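Decapping nuclease RAI1 (Candida albicans, PDB 5BTH) removes non-canonical 5' caps from RNA, hydrolysing NAD-capped ends to release the whole NAD moiety in a reaction that depends on divalent metal ions. Local coordinates at residues A[121-126]-A[347-352]; A[129-134]-A[339-344]; A[69-74]-A[139-144]; A[211-216]-A[330-335]. All coordinates share one frame; numbering follows the deposited sequence.

Contact 1. Residues A[121-126]-A[347-352]; sequences DLYVVP and SYRLKY
Tyr123 and Arg349 face each other as a non-hydrogen-bonded pair between two antiparallel strands, and their side chains run out alongside one another on the same face. From Arg349 CB, which lies near the carbonyl oxygen of Leu122, the chain passes to CG, 3.9 Å from Tyr123 CD1. NE then runs past CE1 of the ring, and the bend at chi3 (135°) brings the guanidinium over so that Tyr123 CE1 sits 3.6 Å from Arg349 CZ, above the centre of the flat group. The two planes are 62° apart, so this is no parallel stack. Arg349 NH2 comes close to the tyrosine OH at an angle too poor for a hydrogen bond; that nitrogen instead forms a salt bridge with Asp136. Strand 348-353 here pairs antiparallel with strand 120-127 in the PD-(D/E)XK nuclease fold, and paired backbone bonds join Leu122 with Leu350 and Val124 with Tyr348, among them Leu122 N to Leu350 O at 2.8 Å and a nearly straight 175°. On the Tyr123 face, Asp121 OD1 forms a salt bridge with Lys351 NZ at 3.2 Å, met on the syn side but tilted out of the carboxylate plane, while OD2 forms a second with Arg143. On the other face Leu122 CD1 packs 4.0 Å from Leu350 CB. Pro126 CG meets the Tyr348 ring edge at CE2, 4.0 Å away, the side chains crossing at about a right angle.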
# COMPACT_ATOMS: atom_id res chain seq x y z
N ASP A 121 -6.09 13.30 -3.08
CA ASP A 121 -6.26 14.40 -2.14
C ASP A 121 -5.70 14.14 -0.74
O ASP A 121 -6.25 13.38 0.06
CB ASP A 121 -7.73 14.79 -2.09
CG ASP A 121 -8.20 15.43 -3.39
OD1 ASP A 121 -7.70 16.51 -3.74
OD2 ASP A 121 -9.05 14.85 -4.08
N LEU A 122 -4.60 14.82 -0.44
CA LEU A 122 -3.88 14.58 0.80
C LEU A 122 -3.56 15.87 1.50
O LEU A 122 -3.43 16.93 0.88
CB LEU A 122 -2.53 13.95 0.53
CG LEU A 122 -2.37 13.12 -0.74
CD1 LEU A 122 -0.92 13.02 -1.12
CD2 LEU A 122 -3.01 11.77 -0.53
N TYR A 123 -3.35 15.72 2.79
CA TYR A 123 -2.85 16.76 3.64
C TYR A 123 -1.36 16.58 3.91
O TYR A 123 -0.89 15.46 4.10
CB TYR A 123 -3.59 16.68 4.96
CG TYR A 123 -5.06 17.02 4.90
CD1 TYR A 123 -5.48 18.26 4.44
CD2 TYR A 123 -6.02 16.13 5.35
CE1 TYR A 123 -6.82 18.60 4.40
CE2 TYR A 123 -7.38 16.46 5.32
CZ TYR A 123 -7.77 17.70 4.85
OH TYR A 123 -9.11 18.05 4.80
N VAL A 124 -0.64 17.71 3.96
CA VAL A 124 0.74 17.73 4.34
C VAL A 124 1.01 18.63 5.52
O VAL A 124 0.54 19.76 5.55
CB VAL A 124 1.59 18.36 3.25
CG1 VAL A 124 3.04 18.23 3.64
CG2 VAL A 124 1.26 17.70 1.93
N VAL A 125 1.84 18.17 6.46
CA VAL A 125 1.92 18.82 7.76
C VAL A 125 3.34 18.88 8.34
O VAL A 125 3.94 17.84 8.64
CB VAL A 125 0.96 18.14 8.72
CG1 VAL A 125 0.96 18.87 10.04
CG2 VAL A 125 -0.41 18.12 8.09
N PRO A 126 3.88 20.11 8.47
CA PRO A 126 5.17 20.33 9.09
C PRO A 126 5.15 20.11 10.58
O PRO A 126 4.19 20.52 11.24
CB PRO A 126 5.46 21.79 8.77
CG PRO A 126 4.70 22.07 7.53
CD PRO A 126 3.44 21.29 7.70
N SER A 347 -0.32 24.25 7.30
CA SER A 347 -0.38 22.94 6.65
C SER A 347 -0.62 23.16 5.16
O SER A 347 -0.75 24.28 4.70
CB SER A 347 -1.58 22.13 7.21
OG SER A 347 -1.36 21.61 8.52
N TYR A 348 -0.70 22.08 4.40
CA TYR A 348 -0.97 22.21 3.00
C TYR A 348 -1.89 21.10 2.48
O TYR A 348 -2.34 20.21 3.20
CB TYR A 348 0.36 22.31 2.22
CG TYR A 348 1.39 23.34 2.74
CD1 TYR A 348 1.57 24.60 2.13
CD2 TYR A 348 2.20 23.03 3.83
CE1 TYR A 348 2.53 25.52 2.61
CE2 TYR A 348 3.13 23.94 4.32
CZ TYR A 348 3.30 25.18 3.72
OH TYR A 348 4.26 26.02 4.25
N ARG A 349 -2.22 21.24 1.20
CA ARG A 349 -3.03 20.27 0.50
C ARG A 349 -2.34 19.88 -0.77
O ARG A 349 -1.98 20.74 -1.61
CB ARG A 349 -4.38 20.82 0.15
CG ARG A 349 -5.36 20.60 1.26
CD ARG A 349 -6.66 21.26 0.86
NE ARG A 349 -7.77 20.37 1.15
CZ ARG A 349 -8.69 20.58 2.10
NH1 ARG A 349 -8.66 21.67 2.88
NH2 ARG A 349 -9.66 19.67 2.26
N LEU A 350 -2.14 18.57 -0.88
CA LEU A 350 -1.72 18.01 -2.13
C LEU A 350 -2.99 17.53 -2.78
O LEU A 350 -3.78 16.77 -2.20
CB LEU A 350 -0.66 16.91 -1.95
CG LEU A 350 0.40 17.09 -3.05
CD1 LEU A 350 1.23 18.35 -2.82
CD2 LEU A 350 1.34 15.91 -3.19
N LYS A 351 -3.18 18.07 -3.98
CA LYS A 351 -4.26 17.75 -4.88
C LYS A 351 -3.63 17.42 -6.21
O LYS A 351 -2.76 18.15 -6.69
CB LYS A 351 -5.12 18.98 -5.09
CG LYS A 351 -6.42 18.70 -5.82
CD LYS A 351 -7.45 19.71 -5.38
CE LYS A 351 -8.76 19.51 -6.12
NZ LYS A 351 -9.52 18.37 -5.54
N TYR A 352 -4.06 16.31 -6.79
CA TYR A 352 -3.94 16.11 -8.20
C TYR A 352 -5.36 16.17 -8.67
O TYR A 352 -6.16 15.38 -8.20
CB TYR A 352 -3.34 14.75 -8.51
CG TYR A 352 -3.49 14.39 -9.94
CD1 TYR A 352 -2.84 15.13 -10.92
CD2 TYR A 352 -4.28 13.33 -10.33
CE1 TYR A 352 -2.97 14.81 -12.27
CE2 TYR A 352 -4.43 13.00 -11.68
CZ TYR A 352 -3.78 13.75 -12.64
OH TYR A 352 -3.91 13.44 -13.98

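Contact 2. Residues A[129-134]-A[339-344]; sequences GQLFIK and VDKKDE
Gly129 and Lys341 bring their CA atoms to 5.1 Å where the turn leading into strand 130-135 passes the irregular loop after helix 321-338, yet no backbone hydrogen bond joins the two segments. The peptide carbonyl of Gly129 lies against the aliphatic part of Lys341. CB of the lysine is 3.9 Å from Gly129 C, and CD is 3.6 Å from Gly129 O, so the chain runs over the peptide instead of offering its ammonium to it. A bend at chi4 (75°) turns NZ aside, and its hydrogen bond goes to Asn336 near the end of helix 321-338. Leu131, two residues further along the strand, supplies the apolar part. Its CD2 methyl touches Val339 CG1 at 3.9 Å and Lys341 CG at 4.1 Å, the leucine and lysine side chains crossing at about a right angle. The valine branch in this pair is the one anti to its backbone N (chi1 178°); Val339 also packs on Pro126 of the adjoining strand, which ties the loop to strand 120-127 as well. Glu344 reaches toward the same turn with an extended chain, and its OE1 accepts a hydrogen bond from the backbone N of Asp128. Between the two segments themselves, then, attachment rests on van der Waals contact with methyl and methylene groups, while the charged ends of Lys341 and Glu344 are bound elsewhere.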
# COMPACT_ATOMS: atom_id res chain seq x y z
N GLY A 129 10.63 19.09 12.07
CA GLY A 129 11.66 19.03 11.00
C GLY A 129 11.36 18.04 9.89
O GLY A 129 12.25 17.70 9.05
N GLN A 130 10.11 17.59 9.88
CA GLN A 130 9.63 16.49 9.04
C GLN A 130 8.22 16.74 8.49
O GLN A 130 7.39 17.40 9.16
CB GLN A 130 9.56 15.20 9.88
CG GLN A 130 10.79 14.92 10.72
CD GLN A 130 10.84 13.50 11.26
OE1 GLN A 130 9.98 13.07 12.07
NE2 GLN A 130 11.87 12.77 10.85
N LEU A 131 7.92 16.16 7.32
CA LEU A 131 6.55 16.27 6.77
C LEU A 131 5.68 15.03 7.00
O LEU A 131 6.05 13.90 6.66
CB LEU A 131 6.59 16.53 5.28
CG LEU A 131 7.44 17.67 4.76
CD1 LEU A 131 7.53 17.56 3.25
CD2 LEU A 131 6.82 18.99 5.18
N PHE A 132 4.51 15.25 7.56
CA PHE A 132 3.62 14.16 7.85
C PHE A 132 2.51 14.22 6.81
O PHE A 132 1.96 15.30 6.57
CB PHE A 132 3.08 14.32 9.28
CG PHE A 132 4.12 14.03 10.33
CD1 PHE A 132 4.27 12.75 10.85
CD2 PHE A 132 4.98 15.03 10.77
CE1 PHE A 132 5.27 12.47 11.77
CE2 PHE A 132 5.98 14.76 11.70
CZ PHE A 132 6.13 13.48 12.20
N ILE A 133 2.15 13.09 6.20
CA ILE A 133 1.22 13.16 5.05
C ILE A 133 0.20 12.09 5.10
O ILE A 133 0.54 10.91 5.01
CB ILE A 133 1.98 13.06 3.71
CG1 ILE A 133 3.09 14.10 3.68
CG2 ILE A 133 1.04 13.28 2.56
CD1 ILE A 133 3.97 14.08 2.44
N LYS A 134 -1.06 12.50 5.29
CA LYS A 134 -2.20 11.61 5.31
C LYS A 134 -3.16 12.00 4.21
O LYS A 134 -3.04 13.05 3.57
CB LYS A 134 -2.94 11.68 6.63
CG LYS A 134 -4.23 12.50 6.61
CD LYS A 134 -4.79 12.69 8.02
CE LYS A 134 -5.46 11.43 8.56
NZ LYS A 134 -6.93 11.39 8.34
N VAL A 339 8.30 23.40 1.14
CA VAL A 339 7.71 23.65 2.42
C VAL A 339 8.87 23.82 3.36
O VAL A 339 9.70 22.93 3.50
CB VAL A 339 6.84 22.46 2.84
CG1 VAL A 339 6.22 22.69 4.24
CG2 VAL A 339 5.80 22.20 1.77
N ASP A 340 8.96 25.00 3.95
CA ASP A 340 9.74 25.17 5.18
C ASP A 340 9.19 24.17 6.24
O ASP A 340 8.03 24.33 6.75
CB ASP A 340 9.60 26.62 5.65
CG ASP A 340 10.74 27.09 6.51
OD1 ASP A 340 11.53 26.26 7.02
OD2 ASP A 340 10.83 28.32 6.71
N LYS A 341 9.99 23.13 6.51
CA LYS A 341 9.57 22.05 7.41
C LYS A 341 9.49 22.60 8.83
O LYS A 341 8.69 22.12 9.65
CB LYS A 341 10.54 20.86 7.35
CG LYS A 341 10.69 20.17 6.00
CD LYS A 341 12.06 19.51 5.92
CE LYS A 341 12.09 18.28 5.01
NZ LYS A 341 12.07 18.58 3.54
N LYS A 342 10.31 23.63 9.08
CA LYS A 342 10.44 24.33 10.38
C LYS A 342 9.25 25.19 10.74
O LYS A 342 8.99 25.39 11.91
CB LYS A 342 11.70 25.22 10.39
CG LYS A 342 12.97 24.51 10.87
CD LYS A 342 14.23 24.98 10.14
CE LYS A 342 14.29 26.48 9.83
NZ LYS A 342 14.08 26.81 8.38
N ASP A 343 8.57 25.71 9.73
CA ASP A 343 7.41 26.56 9.98
C ASP A 343 6.21 25.68 10.31
O ASP A 343 5.60 25.09 9.42
CB ASP A 343 7.15 27.50 8.77
CG ASP A 343 5.89 28.36 8.97
OD1 ASP A 343 5.19 28.16 10.01
OD2 ASP A 343 5.62 29.26 8.12
N GLU A 344 5.85 25.61 11.58
CA GLU A 344 4.86 24.61 12.03
C GLU A 344 3.60 25.28 12.37
O GLU A 344 2.93 24.90 13.34
CB GLU A 344 5.35 23.85 13.27
CG GLU A 344 6.60 23.02 13.03
CD GLU A 344 7.10 22.31 14.28
OE1 GLU A 344 8.18 21.72 14.16
OE2 GLU A 344 6.40 22.33 15.34

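Contact 3. Residues A[69-74]-A[139-144]; sequences PDEQNL and LDMKRR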
# COMPACT_ATOMS: atom_id res chain seq x y z
N PRO A 69 -16.01 -2.77 8.08
CA PRO A 69 -16.68 -1.72 7.36
C PRO A 69 -15.63 -0.71 6.90
O PRO A 69 -14.60 -0.55 7.57
CB PRO A 69 -17.64 -1.13 8.40
CG PRO A 69 -17.89 -2.26 9.35
CD PRO A 69 -16.56 -2.93 9.44
N ASP A 70 -15.86 -0.08 5.76
CA ASP A 70 -14.86 0.78 5.12
C ASP A 70 -14.32 1.91 6.02
O ASP A 70 -13.12 2.16 6.07
CB ASP A 70 -15.43 1.39 3.82
CG ASP A 70 -15.35 0.42 2.59
OD1 ASP A 70 -14.34 -0.29 2.41
OD2 ASP A 70 -16.29 0.40 1.77
N GLU A 71 -15.22 2.57 6.75
CA GLU A 71 -14.86 3.73 7.60
C GLU A 71 -13.88 3.35 8.70
O GLU A 71 -13.11 4.17 9.18
CB GLU A 71 -16.09 4.34 8.28
CG GLU A 71 -17.41 4.15 7.56
CD GLU A 71 -18.06 2.81 7.88
OE1 GLU A 71 -18.34 2.53 9.07
OE2 GLU A 71 -18.27 2.03 6.93
N GLN A 72 -13.93 2.09 9.10
CA GLN A 72 -13.05 1.61 10.14
C GLN A 72 -11.67 1.26 9.58
O GLN A 72 -10.73 1.00 10.34
CB GLN A 72 -13.66 0.38 10.75
CG GLN A 72 -15.05 0.58 11.31
CD GLN A 72 -15.50 -0.61 12.15
OE1 GLN A 72 -14.72 -1.53 12.44
NE2 GLN A 72 -16.77 -0.60 12.53
N ASN A 73 -11.56 1.25 8.26
CA ASN A 73 -10.43 0.66 7.59
C ASN A 73 -9.61 1.64 6.86
O ASN A 73 -8.86 1.24 5.99
CB ASN A 73 -10.90 -0.35 6.57
CG ASN A 73 -9.92 -1.48 6.40
OD1 ASN A 73 -9.32 -1.92 7.37
ND2 ASN A 73 -9.78 -1.95 5.21
N LEU A 74 -9.75 2.92 7.18
CA LEU A 74 -8.89 3.92 6.58
C LEU A 74 -7.55 3.86 7.28
O LEU A 74 -7.48 3.62 8.48
CB LEU A 74 -9.50 5.30 6.72
CG LEU A 74 -10.77 5.39 5.86
CD1 LEU A 74 -11.87 6.13 6.62
CD2 LEU A 74 -10.49 6.06 4.52
N LEU A 139 -13.06 13.10 1.65
CA LEU A 139 -13.19 12.97 0.21
C LEU A 139 -13.23 11.48 -0.17
O LEU A 139 -14.16 11.04 -0.84
CB LEU A 139 -12.04 13.70 -0.50
CG LEU A 139 -12.28 15.17 -0.89
CD1 LEU A 139 -11.03 15.88 -1.40
CD2 LEU A 139 -13.39 15.22 -1.95
N ASP A 140 -12.25 10.71 0.32
CA ASP A 140 -12.11 9.31 -0.06
C ASP A 140 -13.34 8.49 0.17
O ASP A 140 -13.77 7.76 -0.73
CB ASP A 140 -10.95 8.68 0.67
CG ASP A 140 -9.66 8.98 0.01
OD1 ASP A 140 -9.70 9.17 -1.24
OD2 ASP A 140 -8.64 9.07 0.72
N MET A 141 -13.88 8.64 1.37
CA MET A 141 -15.07 7.94 1.77
C MET A 141 -16.23 8.34 0.89
O MET A 141 -16.93 7.48 0.37
CB MET A 141 -15.40 8.25 3.23
CG MET A 141 -14.68 7.38 4.24
SD MET A 141 -15.04 5.61 4.11
CE MET A 141 -16.71 5.55 3.45
N LYS A 142 -16.42 9.63 0.71
CA LYS A 142 -17.51 10.11 -0.14
C LYS A 142 -17.43 9.56 -1.60
O LYS A 142 -18.46 9.30 -2.22
CB LYS A 142 -17.56 11.64 -0.13
CG LYS A 142 -18.93 12.21 -0.47
CD LYS A 142 -18.83 13.53 -1.24
CE LYS A 142 -18.39 13.30 -2.68
NZ LYS A 142 -18.08 14.59 -3.35
N ARG A 143 -16.23 9.36 -2.14
CA ARG A 143 -16.11 8.66 -3.44
C ARG A 143 -16.47 7.17 -3.36
O ARG A 143 -17.38 6.71 -4.04
CB ARG A 143 -14.71 8.76 -4.00
CG ARG A 143 -14.33 10.16 -4.41
CD ARG A 143 -12.85 10.34 -4.19
NE ARG A 143 -12.35 11.61 -4.70
CZ ARG A 143 -11.14 12.10 -4.44
NH1 ARG A 143 -10.27 11.43 -3.67
NH2 ARG A 143 -10.79 13.27 -4.96
N ARG A 144 -15.76 6.43 -2.51
CA ARG A 144 -16.11 5.03 -2.33
C ARG A 144 -17.63 4.85 -2.20
O ARG A 144 -18.19 3.96 -2.82
CB ARG A 144 -15.38 4.42 -1.12
CG ARG A 144 -15.39 2.89 -1.06
CD ARG A 144 -14.26 2.32 -0.19
NE ARG A 144 -13.04 3.14 -0.25
CZ ARG A 144 -12.59 3.96 0.71
NH1 ARG A 144 -13.22 4.08 1.88
NH2 ARG A 144 -11.49 4.67 0.49
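Met141 reaches from the helix to the short 3-10 turn at residues 70-72, where its SD lies 4.0 Å from Glu71 CA and 4.2 Å from Asp70 CB. Its CG meets a methyl of Leu74, CD1, at 3.9 Å, the two side chains passing at a slant. Bends at chi2 (-61°) and chi3 (-30°) fold the thioether back on itself, which leaves CE near Glu71 CG, 4.4 Å away. One helical turn further along, Arg144 passes across Asp70 at a slant, touching it chiefly through its methylene groups: CD is 3.4 Å from Asp70 OD2. The opposite charges are close without forming a salt bridge, since Asp70 OD1 stands 4.5 Å from Arg144 NE and well out of the guanidinium plane, with no N-H directed at it. Leu74 CD2 approaches the edge of that guanidinium near NH1. The contact joins the loop ahead of helix 77-91 to helix 137-153, at the surface of the nuclease fold. Behind this first layer, backbone bonds from Gln72 N to Pro69 O and from Asn73 N to Asp70 O, the latter 2.8 Å long, hold the turn in shape. Asn73 OD1 is hydrogen-bonded to Arg27, in strand 16-27. On the helix, Asp140 O lies over one face of the Arg144 guanidinium, 4.0 Å above its plane and offset toward the rim. Arg143, whose NH2 forms a salt bridge with Asp121, links the helix to strand 120-127.

Contact 4. Residues A[211-216]-A[330-335]; sequences TGIGNV and AVVDWL
Val332 and Ile213 are brought together by torsions that place CG1 anti to the carbonyl carbon in the valine (chi1 -45°) and anti to the backbone N in the isoleucine (chi1 169°), which leaves CG2 of each between the N and the carbonyl carbon of its own residue. These two CG2 atoms are 3.4 Å apart, tighter than usual van der Waals contact, and the side chains meet at a slant. The same valine methyl also touches Val216, whose CG2 is 3.9 Å from Val332 CG2, so one helix side chain packs against residues at both ends of a hairpin turn. That turn is a type II' beta turn from Ile213 to Val216, with Gly214 at a positive phi and reciprocal backbone bonds closing it: Ile213 N to Val216 O at 3.0 Å and Val216 N to Ile213 O at 2.9 Å. Asp333, next on the helix, adds a polar group at the margin. Its OD2 approaches Val216 CG2 at 3.7 Å and comes within 4.2 Å of Asn215 OD1, the amide and carboxylate planes being 45° apart; no hydrogen bond joins the two segments. The contact is therefore methyl packing with a polar pair alongside, in which the hairpin tip leans on the helix flank. On the same helix, Asn336, one turn after Val332, touches Asn215 and Val216, and Tyr328, one turn before it, packs on Ile213. Strands 204-213 and 216-227 are thus joined to one flank of the helix, while Val331 and Trp334 pack on Phe359 and Leu361 of strand 358-363.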
# COMPACT_ATOMS: atom_id res chain seq x y z
N THR A 211 13.04 4.60 3.84
CA THR A 211 13.64 4.53 2.48
C THR A 211 14.00 5.94 1.96
O THR A 211 14.01 6.88 2.70
CB THR A 211 12.72 3.68 1.52
OG1 THR A 211 13.42 3.34 0.31
CG2 THR A 211 11.45 4.40 1.18
N GLY A 212 14.35 6.07 0.69
CA GLY A 212 14.67 7.37 0.12
C GLY A 212 14.92 7.42 -1.39
O GLY A 212 15.17 6.38 -2.06
N ILE A 213 14.88 8.64 -1.91
CA ILE A 213 14.96 8.89 -3.36
C ILE A 213 15.78 10.18 -3.60
O ILE A 213 15.53 11.21 -2.98
CB ILE A 213 13.52 8.89 -3.97
CG1 ILE A 213 13.46 9.40 -5.42
CG2 ILE A 213 12.54 9.67 -3.10
CD1 ILE A 213 13.38 8.28 -6.43
N GLY A 214 16.78 10.11 -4.48
CA GLY A 214 17.73 11.22 -4.65
C GLY A 214 18.40 11.53 -3.31
O GLY A 214 19.11 10.68 -2.76
N ASN A 215 18.17 12.73 -2.79
CA ASN A 215 18.69 13.13 -1.47
C ASN A 215 17.60 13.25 -0.37
O ASN A 215 17.87 13.73 0.73
CB ASN A 215 19.45 14.44 -1.61
CG ASN A 215 18.55 15.62 -1.97
OD1 ASN A 215 17.44 15.76 -1.45
ND2 ASN A 215 19.04 16.47 -2.87
N VAL A 216 16.39 12.80 -0.66
CA VAL A 216 15.27 12.89 0.26
C VAL A 216 15.07 11.57 1.01
O VAL A 216 15.29 10.50 0.45
CB VAL A 216 13.99 13.21 -0.54
CG1 VAL A 216 12.83 13.61 0.38
CG2 VAL A 216 14.28 14.28 -1.61
N ALA A 330 10.91 13.75 -8.88
CA ALA A 330 10.60 15.17 -9.14
C ALA A 330 9.50 15.60 -8.20
O ALA A 330 9.55 16.70 -7.70
CB ALA A 330 10.21 15.43 -10.60
N VAL A 331 8.53 14.75 -7.90
CA VAL A 331 7.51 15.12 -6.87
C VAL A 331 8.14 15.36 -5.55
O VAL A 331 8.10 16.48 -5.09
CB VAL A 331 6.34 14.15 -6.76
CG1 VAL A 331 5.43 14.50 -5.57
CG2 VAL A 331 5.54 14.17 -8.07
N VAL A 332 8.81 14.35 -4.97
CA VAL A 332 9.20 14.42 -3.52
C VAL A 332 10.23 15.55 -3.27
O VAL A 332 10.18 16.22 -2.25
CB VAL A 332 9.73 13.05 -2.96
CG1 VAL A 332 8.86 11.88 -3.38
CG2 VAL A 332 11.15 12.78 -3.38
N ASP A 333 11.15 15.73 -4.20
CA ASP A 333 12.07 16.88 -4.21
C ASP A 333 11.38 18.24 -4.21
O ASP A 333 11.91 19.16 -3.63
CB ASP A 333 12.90 16.84 -5.47
CG ASP A 333 14.31 17.09 -5.20
OD1 ASP A 333 14.76 18.26 -5.30
OD2 ASP A 333 14.96 16.08 -4.82
N TRP A 334 10.25 18.34 -4.91
CA TRP A 334 9.34 19.49 -4.85
C TRP A 334 8.74 19.67 -3.47
O TRP A 334 8.69 20.77 -2.95
CB TRP A 334 8.19 19.31 -5.87
CG TRP A 334 7.28 20.50 -6.07
CD1 TRP A 334 7.65 21.76 -6.45
CD2 TRP A 334 5.84 20.54 -5.94
NE1 TRP A 334 6.54 22.57 -6.56
CE2 TRP A 334 5.43 21.85 -6.24
CE3 TRP A 334 4.88 19.60 -5.58
CZ2 TRP A 334 4.10 22.24 -6.20
CZ3 TRP A 334 3.54 19.99 -5.53
CH2 TRP A 334 3.17 21.30 -5.84
N LEU A 335 8.28 18.59 -2.86
CA LEU A 335 7.74 18.68 -1.50
C LEU A 335 8.84 19.05 -0.51
O LEU A 335 8.59 19.62 0.55
CB LEU A 335 7.18 17.34 -1.08
CG LEU A 335 5.86 16.99 -1.73
CD1 LEU A 335 5.70 15.48 -1.71
CD2 LEU A 335 4.71 17.70 -1.01

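How the contacts relate
Contacts 1, 2 and 4 cluster at one end of the nuclease fold; contact 3 lies further off, its centre 26 Å from contact 2 and 29 Å from contact 4, but the Asp121-Arg143 salt bridge joins it to contact 1. Contacts 1 and 2 are 10 Å apart and share the hairpin of strands 120-127 and 130-135, joined by backbone bonds such as Val125 O to Phe132 N. Helix 321-338 of contact 4 leads into the loop of contact 2 and then strand 348-353 of contact 1; Leu350 packs on Trp334 and Leu335. Along the chain, contact 4 is nested within contact 2 and that within contact 1, whereas contact 3 crosses both outer pairs. In contacts 1, 2 and 4, segments from 330-352 thus pack on strands from earlier in the chain, away from the annotated metal site.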